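Local coordinates for hypothetical protein (Geobacillus stearothermophilus, PDB 1SFS) that is of unknown function but carries a glycoside hydrolase-like domain and may be a bacterial lysozyme, at residues G31-Q36 with D227-D232; V96-G101 with W137-V142; A165-A170 with P206-N211. All coordinates share one frame; numbering follows the deposited sequence.

Contact 1: G31-Q36 with D227-D232; sequences GVDSAQ and DTNLAD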
ATOM      1  N   GLY A  31      -0.249   8.364  -9.006  1.00  7.84           N
ATOM      2  CA  GLY A  31       1.012   8.161  -8.309  1.00  8.09           C
ATOM      3  C   GLY A  31       1.690   6.898  -8.752  1.00  7.48           C
ATOM      4  O   GLY A  31       1.284   6.275  -9.722  1.00  8.48           O
ATOM      5  N   VAL A  32       2.781   6.578  -8.043  1.00  7.46           N
ATOM      6  CA  VAL A  32       3.615   5.460  -8.438  1.00  7.37           C
ATOM      7  C   VAL A  32       4.036   4.677  -7.197  1.00  6.87           C
ATOM      8  O   VAL A  32       3.712   5.069  -6.076  1.00  7.55           O
ATOM      9  CB  VAL A  32       4.884   5.932  -9.229  1.00  7.79           C
ATOM     10  CG1 VAL A  32       4.451   6.630 -10.513  1.00  9.08           C
ATOM     11  CG2 VAL A  32       5.787   6.794  -8.380  1.00  9.17           C
ATOM     12  N   ASP A  33       4.736   3.581  -7.379  1.00  7.08           N
ATOM     13  CA  ASP A  33       5.396   2.892  -6.282  1.00  7.04           C
ATOM     14  C   ASP A  33       6.682   2.259  -6.853  1.00  7.40           C
ATOM     15  O   ASP A  33       6.777   2.009  -8.059  1.00  8.46           O
ATOM     16  CB  ASP A  33       4.484   1.858  -5.599  1.00  7.64           C
ATOM     17  CG  ASP A  33       4.063   0.741  -6.486  1.00  8.62           C
ATOM     18  OD1 ASP A  33       4.918  -0.187  -6.677  1.00 10.49           O
ATOM     19  OD2 ASP A  33       2.930   0.758  -7.007  1.00  9.63           O
ATOM     20  N   SER A  34       7.635   1.993  -5.969  1.00  7.29           N
ATOM     21  CA  SER A  34       8.866   1.356  -6.395  1.00  7.87           C
ATOM     22  C   SER A  34       9.503   0.566  -5.270  1.00  7.44           C
ATOM     23  O   SER A  34       9.499   0.957  -4.109  1.00  7.95           O
ATOM     24  CB  SER A  34       9.855   2.390  -6.920  1.00  8.71           C
ATOM     25  OG  SER A  34      10.251   3.338  -5.953  1.00  8.75           O
ATOM     26  N   ALA A  35      10.147  -0.532  -5.672  1.00  8.48           N
ATOM     27  CA  ALA A  35      10.972  -1.309  -4.777  1.00  8.84           C
ATOM     28  C   ALA A  35      12.207  -0.543  -4.307  1.00  8.65           C
ATOM     29  O   ALA A  35      12.654  -0.687  -3.193  1.00 10.73           O
ATOM     30  CB  ALA A  35      11.397  -2.581  -5.462  1.00 12.11           C
ATOM     31  N   GLN A  36      12.758   0.283  -5.198  1.00  9.98           N
ATOM     32  CA  GLN A  36      14.002   0.997  -4.893  1.00 10.67           C
ATOM     33  C   GLN A  36      13.705   2.389  -4.333  1.00 10.17           C
ATOM     34  O   GLN A  36      12.638   2.976  -4.467  1.00 10.08           O
ATOM     35  CB  GLN A  36      14.948   0.945  -6.096  1.00 15.92           C
ATOM     36  CG  GLN A  36      14.507   1.901  -7.130  1.00 14.85           C
ATOM     37  CD  GLN A  36      15.303   1.654  -8.426  1.00 24.65           C
ATOM     38  OE1 GLN A  36      15.089   0.736  -9.185  1.00 21.99           O
ATOM     39  NE2 GLN A  36      16.233   2.557  -8.746  1.00 39.30           N
ATOM     40  N   ASP A 227       5.830   1.129 -10.700  1.00  9.16           N
ATOM     41  CA  ASP A 227       4.446   0.772 -11.000  1.00  9.62           C
ATOM     42  C   ASP A 227       3.600   2.028 -10.957  1.00  8.73           C
ATOM     43  O   ASP A 227       3.960   3.014 -10.322  1.00  9.23           O
ATOM     44  CB  ASP A 227       3.898  -0.207  -9.991  1.00 10.15           C
ATOM     45  CG  ASP A 227       4.838  -1.375  -9.817  1.00 11.81           C
ATOM     46  OD1 ASP A 227       5.170  -1.723  -8.636  1.00 13.87           O
ATOM     47  OD2 ASP A 227       5.279  -2.019 -10.776  1.00 14.70           O
ATOM     48  N   THR A 228       2.420   2.003 -11.611  1.00  9.00           N
ATOM     49  CA  THR A 228       1.548   3.143 -11.686  1.00  8.20           C
ATOM     50  C   THR A 228       0.218   2.884 -10.987  1.00  7.86           C
ATOM     51  O   THR A 228      -0.382   1.824 -11.085  1.00  9.03           O
ATOM     52  CB  THR A 228       1.306   3.605 -13.137  1.00  9.49           C
ATOM     53  OG1 THR A 228       0.766   2.528 -13.915  1.00 10.54           O
ATOM     54  CG2 THR A 228       2.614   4.058 -13.792  1.00 11.16           C
ATOM     55  N   ASN A 229      -0.233   3.939 -10.278  1.00  7.76           N
ATOM     56  CA  ASN A 229      -1.407   3.851  -9.402  1.00  7.52           C
ATOM     57  C   ASN A 229      -2.314   5.043  -9.615  1.00  7.71           C
ATOM     58  O   ASN A 229      -1.884   6.133 -10.017  1.00  8.43           O
ATOM     59  CB  ASN A 229      -0.982   3.860  -7.940  1.00  7.48           C
ATOM     60  CG  ASN A 229      -0.107   2.694  -7.589  1.00  7.77           C
ATOM     61  OD1 ASN A 229      -0.565   1.592  -7.404  1.00  8.31           O
ATOM     62  ND2 ASN A 229       1.195   2.957  -7.460  1.00 12.15           N
ATOM     63  N   LEU A 230      -3.576   4.850  -9.249  1.00  7.82           N
ATOM     64  CA  LEU A 230      -4.557   5.887  -9.082  1.00  8.14           C
ATOM     65  C   LEU A 230      -5.146   5.797  -7.679  1.00  8.05           C
ATOM     66  O   LEU A 230      -5.201   4.702  -7.102  1.00  9.38           O
ATOM     67  CB  LEU A 230      -5.666   5.815 -10.108  1.00  8.94           C
ATOM     68  CG  LEU A 230      -5.251   6.153 -11.548  1.00  9.92           C
ATOM     69  CD1 LEU A 230      -6.265   5.587 -12.524  1.00 13.43           C
ATOM     70  CD2 LEU A 230      -5.111   7.640 -11.695  1.00 11.82           C
ATOM     71  N   ALA A 231      -5.633   6.890  -7.155  1.00  8.88           N
ATOM     72  CA  ALA A 231      -6.214   6.915  -5.801  1.00  9.44           C
ATOM     73  C   ALA A 231      -7.450   7.763  -5.742  1.00  9.89           C
ATOM     74  O   ALA A 231      -7.604   8.745  -6.470  1.00 11.91           O
ATOM     75  CB  ALA A 231      -5.211   7.417  -4.782  1.00 10.42           C
ATOM     76  N   ASP A 232      -8.302   7.429  -4.783  1.00  9.76           N
ATOM     77  CA  ASP A 232      -9.344   8.285  -4.298  1.00 11.28           C
ATOM     78  C   ASP A 232      -8.690   9.391  -3.466  1.00 12.43           C
ATOM     79  O   ASP A 232      -7.791   9.127  -2.666  1.00 12.81           O
ATOM     80  CB  ASP A 232     -10.275   7.436  -3.433  1.00 13.02           C
ATOM     81  CG  ASP A 232     -11.544   8.123  -2.928  1.00 15.86           C
ATOM     82  OD1 ASP A 232     -11.405   9.088  -2.168  1.00 18.39           O
ATOM     83  OD2 ASP A 232     -12.630   7.677  -3.282  1.00 20.71           O
TER
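G31, V32 and D33 pair in antiparallel register with N229, T228 and D227, and this strand pairing joins the first and last strands of the eight-stranded sheet, consistent with the barrel-like closure of a glycoside hydrolase-like domain. The backbone bonds follow the classic alternation. G31 and N229 form a hydrogen-bonded pair, with G31 N to N229 O at 2.9 Å and N229 N to G31 O at 2.8 Å. Next comes the non-hydrogen-bonded pair V32 and T228, and then D33 and D227, where D227 N reaches D33 O at 2.9 Å while D33 N gives a longer bond of 3.1 Å to D227 O. The carbonyl oxygen of D227 also meets a CA-H of V32.

On the other face from V32 and T228, the polar side chains of D33, D227 and N229 gather. With CG of D33 set between its own N and C (chi1 63°), the carboxylate leans across the strand gap. The two carboxylates are turned 51° against each other, and D33 OD1 lies 2.5 Å from D227 OD1. D227 OD2 is held separately by D220 N, beyond the strand start. The amide of N229 is fixed at both ends, because W184 NE1 donates to its OD1 while its ND2 serves D33. D33 OD2 thus has two donors, Q216 NE2 being the other. The bond from N229 ND2 to D33 OD2 is 2.8 Å long and nearly straight at 170°, arriving on the anti side of the carboxylate and almost in the plane of the amide.

Contact 2: V96-G101 with W137-V142; sequences VGYANG and WIAAWV
G101 and W137 bring their CA atoms to 4.5 Å, so the first turn of helix 98-114 lies directly against the backbone of the helix that carries W137. Such closeness depends on glycine: a CB on G101 would run into W137 O and A140 CB. What G101 offers instead is its CA, which sits over one face of the W137 indole, 3.5 Å from the centroid of the five-membered ring, a CH-pi contact. The same indole meets the backbone of the turn ahead of the helix, with V96 N 3.4 Å from W137 CD1.

A second CH-pi contact pairs Y98 with A140. The phenol ring, its CG anti to the backbone N of Y98 (chi1 -168°), swings back across the neighbouring helix and covers the methyl, leaving A140 CB 3.5 Å from the ring centroid and only 10° off its normal. Packing is tight here, for A140 CB also comes to 3.1 Å from Y98 O.

The helix start is secured locally. G97 is the N-cap residue, and N100 ND2 turns back to bond V96 O at 2.9 Å. D134 OD2 accepts from both G97 N and W137 N, tying the two helix starts together. Further in, W137 stacks on F92 and touches A104, while W141 packs on A105 and A108 of helix 98-114 and on L154 of strand 151-156, which places the helix pair against the sheet.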
ATOM      1  N   VAL A  96      -1.501 -15.799   7.399  0.63 11.94           N
ATOM      2  CA  VAL A  96      -2.320 -16.733   8.137  0.63 11.87           C
ATOM      3  C   VAL A  96      -2.019 -16.596   9.627  0.63 11.30           C
ATOM      4  O   VAL A  96      -0.878 -16.520  10.081  0.63 12.65           O
ATOM      5  CB  VAL A  96      -2.118 -18.168   7.631  0.63 14.14           C
ATOM      6  CG1 VAL A  96      -2.761 -19.199   8.549  0.63 19.32           C
ATOM      7  CG2 VAL A  96      -2.660 -18.264   6.209  0.63 15.76           C
ATOM      8  N   GLY A  97      -3.093 -16.584  10.429  1.00 11.85           N
ATOM      9  CA  GLY A  97      -3.000 -16.662  11.857  1.00 13.01           C
ATOM     10  C   GLY A  97      -3.035 -15.335  12.577  1.00 11.30           C
ATOM     11  O   GLY A  97      -2.383 -14.353  12.180  1.00 11.88           O
ATOM     12  N   TYR A  98      -3.803 -15.254  13.682  1.00 11.93           N
ATOM     13  CA  TYR A  98      -3.918 -14.016  14.447  1.00 11.13           C
ATOM     14  C   TYR A  98      -2.566 -13.604  14.996  1.00 11.41           C
ATOM     15  O   TYR A  98      -2.162 -12.453  14.840  1.00 11.43           O
ATOM     16  CB  TYR A  98      -4.931 -14.229  15.585  1.00 11.76           C
ATOM     17  CG  TYR A  98      -5.307 -12.922  16.227  1.00 12.19           C
ATOM     18  CD1 TYR A  98      -6.410 -12.180  15.755  1.00 12.92           C
ATOM     19  CD2 TYR A  98      -4.574 -12.355  17.265  1.00 13.83           C
ATOM     20  CE1 TYR A  98      -6.764 -10.944  16.312  1.00 14.90           C
ATOM     21  CE2 TYR A  98      -4.905 -11.151  17.816  1.00 17.58           C
ATOM     22  CZ  TYR A  98      -6.001 -10.448  17.349  1.00 15.97           C
ATOM     23  OH  TYR A  98      -6.345  -9.231  17.915  1.00 21.64           O
ATOM     24  N   ALA A  99      -1.844 -14.514  15.627  1.00 13.96           N
ATOM     25  CA  ALA A  99      -0.556 -14.155  16.232  1.00 15.08           C
ATOM     26  C   ALA A  99       0.425 -13.628  15.205  1.00 14.17           C
ATOM     27  O   ALA A  99       1.157 -12.688  15.427  1.00 14.85           O
ATOM     28  CB  ALA A  99       0.043 -15.366  16.943  1.00 20.96           C
ATOM     29  N   ASN A 100       0.424 -14.240  14.013  1.00 13.62           N
ATOM     30  CA  ASN A 100       1.286 -13.794  12.949  1.00 13.64           C
ATOM     31  C   ASN A 100       0.896 -12.374  12.464  1.00 12.47           C
ATOM     32  O   ASN A 100       1.780 -11.546  12.176  1.00 12.57           O
ATOM     33  CB  ASN A 100       1.297 -14.787  11.779  1.00 14.44           C
ATOM     34  CG  ASN A 100       1.990 -16.066  12.112  1.00 17.49           C
ATOM     35  OD1 ASN A 100       3.051 -16.011  12.754  1.00 21.83           O
ATOM     36  ND2 ASN A 100       1.420 -17.191  11.759  1.00 21.25           N
ATOM     37  N   GLY A 101      -0.390 -12.109  12.367  1.00 10.95           N
ATOM     38  CA  GLY A 101      -0.815 -10.768  12.004  1.00 10.17           C
ATOM     39  C   GLY A 101      -0.453  -9.749  13.038  1.00 10.39           C
ATOM     40  O   GLY A 101      -0.123  -8.606  12.687  1.00 10.89           O
ATOM     41  N   TRP A 137      -5.721 -13.373  10.422  1.00  8.36           N
ATOM     42  CA  TRP A 137      -4.566 -12.495  10.202  1.00  8.25           C
ATOM     43  C   TRP A 137      -5.021 -11.064   9.942  1.00  7.71           C
ATOM     44  O   TRP A 137      -4.470 -10.111  10.479  1.00  7.92           O
ATOM     45  CB  TRP A 137      -3.730 -13.033   9.030  1.00  8.53           C
ATOM     46  CG  TRP A 137      -2.408 -12.383   8.849  1.00  8.71           C
ATOM     47  CD1 TRP A 137      -1.212 -12.961   9.252  1.00  9.86           C
ATOM     48  CD2 TRP A 137      -2.078 -11.139   8.260  1.00  8.63           C
ATOM     49  NE1 TRP A 137      -0.171 -12.130   8.933  1.00  9.93           N
ATOM     50  CE2 TRP A 137      -0.664 -11.013   8.339  1.00  9.32           C
ATOM     51  CE3 TRP A 137      -2.768 -10.095   7.673  1.00  9.21           C
ATOM     52  CZ2 TRP A 137       0.024  -9.889   7.852  1.00 10.74           C
ATOM     53  CZ3 TRP A 137      -2.092  -8.981   7.205  1.00 10.55           C
ATOM     54  CH2 TRP A 137      -0.717  -8.902   7.318  1.00 11.24           C
ATOM     55  N   ILE A 138      -6.028 -10.918   9.078  1.00  7.77           N
ATOM     56  CA  ILE A 138      -6.572  -9.601   8.755  1.00  7.56           C
ATOM     57  C   ILE A 138      -7.112  -8.936  10.009  1.00  7.46           C
ATOM     58  O   ILE A 138      -6.856  -7.742  10.250  1.00  8.09           O
ATOM     59  CB  ILE A 138      -7.606  -9.689   7.654  1.00  7.84           C
ATOM     60  CG1 ILE A 138      -6.983 -10.145   6.350  1.00  9.26           C
ATOM     61  CG2 ILE A 138      -8.335  -8.357   7.479  1.00  8.90           C
ATOM     62  CD1 ILE A 138      -7.907 -10.339   5.194  1.00 11.20           C
ATOM     63  N   ALA A 139      -7.863  -9.665  10.819  1.00  8.07           N
ATOM     64  CA  ALA A 139      -8.344  -9.131  12.081  1.00  8.15           C
ATOM     65  C   ALA A 139      -7.201  -8.637  12.941  1.00  7.98           C
ATOM     66  O   ALA A 139      -7.297  -7.548  13.522  1.00  8.62           O
ATOM     67  CB  ALA A 139      -9.136 -10.209  12.844  1.00 10.08           C
ATOM     68  N   ALA A 140      -6.137  -9.434  13.076  1.00  8.05           N
ATOM     69  CA  ALA A 140      -5.020  -9.019  13.913  1.00  8.76           C
ATOM     70  C   ALA A 140      -4.344  -7.780  13.369  1.00  8.27           C
ATOM     71  O   ALA A 140      -3.910  -6.915  14.142  1.00  8.86           O
ATOM     72  CB  ALA A 140      -4.010 -10.165  14.027  1.00  9.95           C
ATOM     73  N   TRP A 141      -4.171  -7.701  12.064  1.00  7.81           N
ATOM     74  CA  TRP A 141      -3.559  -6.490  11.470  1.00  8.04           C
ATOM     75  C   TRP A 141      -4.328  -5.266  11.856  1.00  8.10           C
ATOM     76  O   TRP A 141      -3.798  -4.264  12.343  1.00  9.16           O
ATOM     77  CB  TRP A 141      -3.440  -6.738   9.959  1.00  8.29           C
ATOM     78  CG  TRP A 141      -2.888  -5.542   9.202  1.00  7.16           C
ATOM     79  CD1 TRP A 141      -3.602  -4.667   8.484  1.00  7.91           C
ATOM     80  CD2 TRP A 141      -1.515  -5.174   9.078  1.00  7.38           C
ATOM     81  NE1 TRP A 141      -2.770  -3.703   7.933  1.00  8.03           N
ATOM     82  CE2 TRP A 141      -1.503  -4.007   8.270  1.00  7.28           C
ATOM     83  CE3 TRP A 141      -0.308  -5.700   9.533  1.00  8.60           C
ATOM     84  CZ2 TRP A 141      -0.303  -3.361   7.953  1.00  8.44           C
ATOM     85  CZ3 TRP A 141       0.854  -5.046   9.191  1.00  9.93           C
ATOM     86  CH2 TRP A 141       0.839  -3.896   8.408  1.00  9.54           C
ATOM     87  N   VAL A 142      -5.656  -5.326  11.641  1.00  7.81           N
ATOM     88  CA  VAL A 142      -6.520  -4.201  11.959  1.00  8.36           C
ATOM     89  C   VAL A 142      -6.526  -3.892  13.441  1.00  8.59           C
ATOM     90  O   VAL A 142      -6.354  -2.736  13.877  1.00  9.54           O
ATOM     91  CB  VAL A 142      -7.941  -4.508  11.439  1.00  8.92           C
ATOM     92  CG1 VAL A 142      -8.961  -3.510  11.964  1.00 10.99           C
ATOM     93  CG2 VAL A 142      -7.939  -4.531   9.917  1.00  9.49           C
TER

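Contact 3: A165-A170 with P206-N211; sequences AAYCEA and PPCSAN
C168 and C208 are joined by a disulfide, SG to SG 2.2 Å with a chi3 of -93°, which pins the loop before strand 211-218 to helix 163-173. P207 flanks the bridge, its CD 3.7 Å from C168 SG. Y167, one residue earlier, runs alongside the bridge, its side chain extended away from its own N (chi1 174°) to carry the ring to the loop. C208 SG meets the ring obliquely at 3.5 Å from Y167 CE2, a sulfur-aromatic contact, and P206 CG touches Y167 CD2 at 3.7 Å.

At the far end, Y167 OH donates to S209 O at 2.7 Å, in the carbonyl plane and on a lone pair. A water gives a hydrogen to the same hydroxyl at 2.9 Å from Y167 OH and accepts one from N211 N, so the hydroxyl holds S209 directly and N211 through the water. A phenylalanine here would probably leave S209 O without its donor and the bridging water with one partner fewer.

Around this pair the fold closes in: Y167 also packs on I138 of helix 135-145 and on V177 and A178 of helix 176-180, while I183 of strand 182-185 lies against Y167, P206 and A210.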
ATOM      1  N   ALA A 165     -12.129 -13.497   0.143  1.00 10.14           N
ATOM      2  CA  ALA A 165     -12.959 -14.254   1.075  1.00 10.50           C
ATOM      3  C   ALA A 165     -12.513 -14.018   2.498  1.00  9.32           C
ATOM      4  O   ALA A 165     -13.355 -13.939   3.417  1.00 10.20           O
ATOM      5  CB  ALA A 165     -12.994 -15.735   0.699  1.00 13.47           C
ATOM      6  N   ALA A 166     -11.198 -13.979   2.754  1.00  8.76           N
ATOM      7  CA  ALA A 166     -10.688 -13.732   4.087  1.00  8.62           C
ATOM      8  C   ALA A 166     -11.131 -12.376   4.618  1.00  7.49           C
ATOM      9  O   ALA A 166     -11.528 -12.230   5.768  1.00  7.74           O
ATOM     10  CB  ALA A 166      -9.163 -13.855   4.081  1.00 10.02           C
ATOM     11  N   TYR A 167     -11.024 -11.354   3.753  1.00  7.28           N
ATOM     12  CA  TYR A 167     -11.430 -10.031   4.101  1.00  6.72           C
ATOM     13  C   TYR A 167     -12.906  -9.979   4.422  1.00  6.83           C
ATOM     14  O   TYR A 167     -13.328  -9.402   5.422  1.00  7.15           O
ATOM     15  CB  TYR A 167     -11.048  -9.038   2.940  1.00  7.56           C
ATOM     16  CG  TYR A 167     -11.587  -7.664   3.186  1.00  7.24           C
ATOM     17  CD1 TYR A 167     -10.945  -6.752   4.035  1.00  7.34           C
ATOM     18  CD2 TYR A 167     -12.783  -7.282   2.593  1.00  7.16           C
ATOM     19  CE1 TYR A 167     -11.501  -5.497   4.254  1.00  7.39           C
ATOM     20  CE2 TYR A 167     -13.340  -6.052   2.849  1.00  7.58           C
ATOM     21  CZ  TYR A 167     -12.694  -5.155   3.668  1.00  7.53           C
ATOM     22  OH  TYR A 167     -13.243  -3.922   3.966  1.00  8.22           O
ATOM     23  N   CYS A 168     -13.740 -10.570   3.555  1.00  7.05           N
ATOM     24  CA  CYS A 168     -15.200 -10.496   3.787  1.00  7.27           C
ATOM     25  C   CYS A 168     -15.581 -11.274   5.048  1.00  7.02           C
ATOM     26  O   CYS A 168     -16.480 -10.811   5.778  1.00  7.68           O
ATOM     27  CB  CYS A 168     -15.970 -10.902   2.587  1.00  9.26           C
ATOM     28  SG  CYS A 168     -15.798  -9.697   1.201  1.00 13.27           S
ATOM     29  N   GLU A 169     -14.922 -12.396   5.353  1.00  7.16           N
ATOM     30  CA  GLU A 169     -15.189 -13.077   6.607  1.00  7.50           C
ATOM     31  C   GLU A 169     -14.785 -12.190   7.761  1.00  7.20           C
ATOM     32  O   GLU A 169     -15.519 -12.064   8.768  1.00  8.12           O
ATOM     33  CB  GLU A 169     -14.455 -14.405   6.653  1.00  7.65           C
ATOM     34  CG  GLU A 169     -14.509 -15.061   8.005  1.00  9.40           C
ATOM     35  CD  GLU A 169     -13.772 -16.365   8.150  1.00 10.81           C
ATOM     36  OE1 GLU A 169     -13.684 -16.849   9.335  1.00 12.60           O
ATOM     37  OE2 GLU A 169     -13.342 -16.934   7.125  1.00 13.80           O
ATOM     38  N   ALA A 170     -13.622 -11.547   7.682  1.00  7.05           N
ATOM     39  CA  ALA A 170     -13.194 -10.668   8.769  1.00  7.31           C
ATOM     40  C   ALA A 170     -14.188  -9.557   9.010  1.00  6.78           C
ATOM     41  O   ALA A 170     -14.494  -9.199  10.157  1.00  7.96           O
ATOM     42  CB  ALA A 170     -11.807 -10.126   8.472  1.00  7.76           C
ATOM     43  N   PRO A 206     -13.375  -6.312  -3.192  1.00 10.77           N
ATOM     44  CA  PRO A 206     -13.985  -7.529  -2.635  1.00 10.52           C
ATOM     45  C   PRO A 206     -15.477  -7.392  -2.620  1.00 10.22           C
ATOM     46  O   PRO A 206     -16.018  -6.295  -2.701  1.00 11.39           O
ATOM     47  CB  PRO A 206     -13.444  -7.562  -1.232  1.00 11.40           C
ATOM     48  CG  PRO A 206     -13.192  -6.144  -0.897  1.00 14.75           C
ATOM     49  CD  PRO A 206     -12.703  -5.505  -2.167  1.00 11.34           C
ATOM     50  N   PRO A 207     -16.210  -8.509  -2.493  1.00 10.92           N
ATOM     51  CA  PRO A 207     -17.677  -8.473  -2.592  1.00 12.44           C
ATOM     52  C   PRO A 207     -18.357  -8.117  -1.296  1.00 12.24           C
ATOM     53  O   PRO A 207     -19.396  -8.709  -1.011  1.00 14.39           O
ATOM     54  CB  PRO A 207     -17.985  -9.871  -3.075  1.00 16.52           C
ATOM     55  CG  PRO A 207     -16.956 -10.718  -2.473  1.00 15.43           C
ATOM     56  CD  PRO A 207     -15.707  -9.896  -2.488  1.00 12.04           C
ATOM     57  N   CYS A 208     -17.826  -7.231  -0.526  1.00 10.92           N
ATOM     58  CA  CYS A 208     -18.414  -6.736   0.716  1.00 10.75           C
ATOM     59  C   CYS A 208     -17.912  -5.312   0.950  1.00 10.27           C
ATOM     60  O   CYS A 208     -17.081  -4.796   0.197  1.00 12.05           O
ATOM     61  CB  CYS A 208     -18.091  -7.666   1.846  1.00 11.65           C
ATOM     62  SG  CYS A 208     -16.318  -7.789   2.180  1.00 12.81           S
ATOM     63  N   SER A 209     -18.350  -4.679   2.045  0.71 10.94           N
ATOM     64  CA  SER A 209     -18.010  -3.305   2.351  0.71 10.53           C
ATOM     65  C   SER A 209     -16.505  -3.098   2.416  0.71  9.18           C
ATOM     66  O   SER A 209     -15.800  -3.826   3.131  0.71  8.99           O
ATOM     67  CB  SER A 209     -18.555  -2.961   3.754  0.71 13.37           C
ATOM     68  OG  SER A 209     -18.316  -1.583   4.035  0.71 17.83           O
ATOM     69  N   ALA A 210     -16.027  -2.064   1.727  1.00  9.84           N
ATOM     70  CA  ALA A 210     -14.618  -1.737   1.748  1.00  8.98           C
ATOM     71  C   ALA A 210     -14.394  -0.294   1.323  1.00  9.74           C
ATOM     72  O   ALA A 210     -15.177   0.307   0.637  1.00 12.83           O
ATOM     73  CB  ALA A 210     -13.861  -2.630   0.826  1.00 10.39           C
ATOM     74  N   ASN A 211     -13.225   0.207   1.742  1.00  8.47           N
ATOM     75  CA  ASN A 211     -12.701   1.499   1.324  1.00  8.38           C
ATOM     76  C   ASN A 211     -11.586   1.238   0.302  1.00  7.83           C
ATOM     77  O   ASN A 211     -10.419   1.128   0.684  1.00  8.26           O
ATOM     78  CB  ASN A 211     -12.150   2.264   2.515  1.00  8.69           C
ATOM     79  CG  ASN A 211     -13.142   2.507   3.595  1.00 11.12           C
ATOM     80  OD1 ASN A 211     -14.190   3.054   3.339  1.00 13.92           O
ATOM     81  ND2 ASN A 211     -12.836   2.036   4.808  1.00 12.23           N
TER
HETATM   82  O   HOH W   1     -11.673  -1.607   3.343  1.00 10.03           O

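Overall arrangement
Followed from the N terminus, the chain illustrates how long-range contacts can nest. Segment 31-36 opens contact 1 almost at once, and 227-232 closes it near the C terminus, enclosing most of the modelled chain and joining the sheet's two ends. Inside that loop, contact 2 links the helices after strands 84-89 and 122-126. It has closed before contact 3 opens, which ties the helix after strand 151-156 to the loop entering strand 211-218. Contacts 2 and 3 are therefore in series, yet they touch through I138, their centres about 15 Å apart. Contact 1 lies across the chain's centre from contact 2, their centres about 26 Å apart.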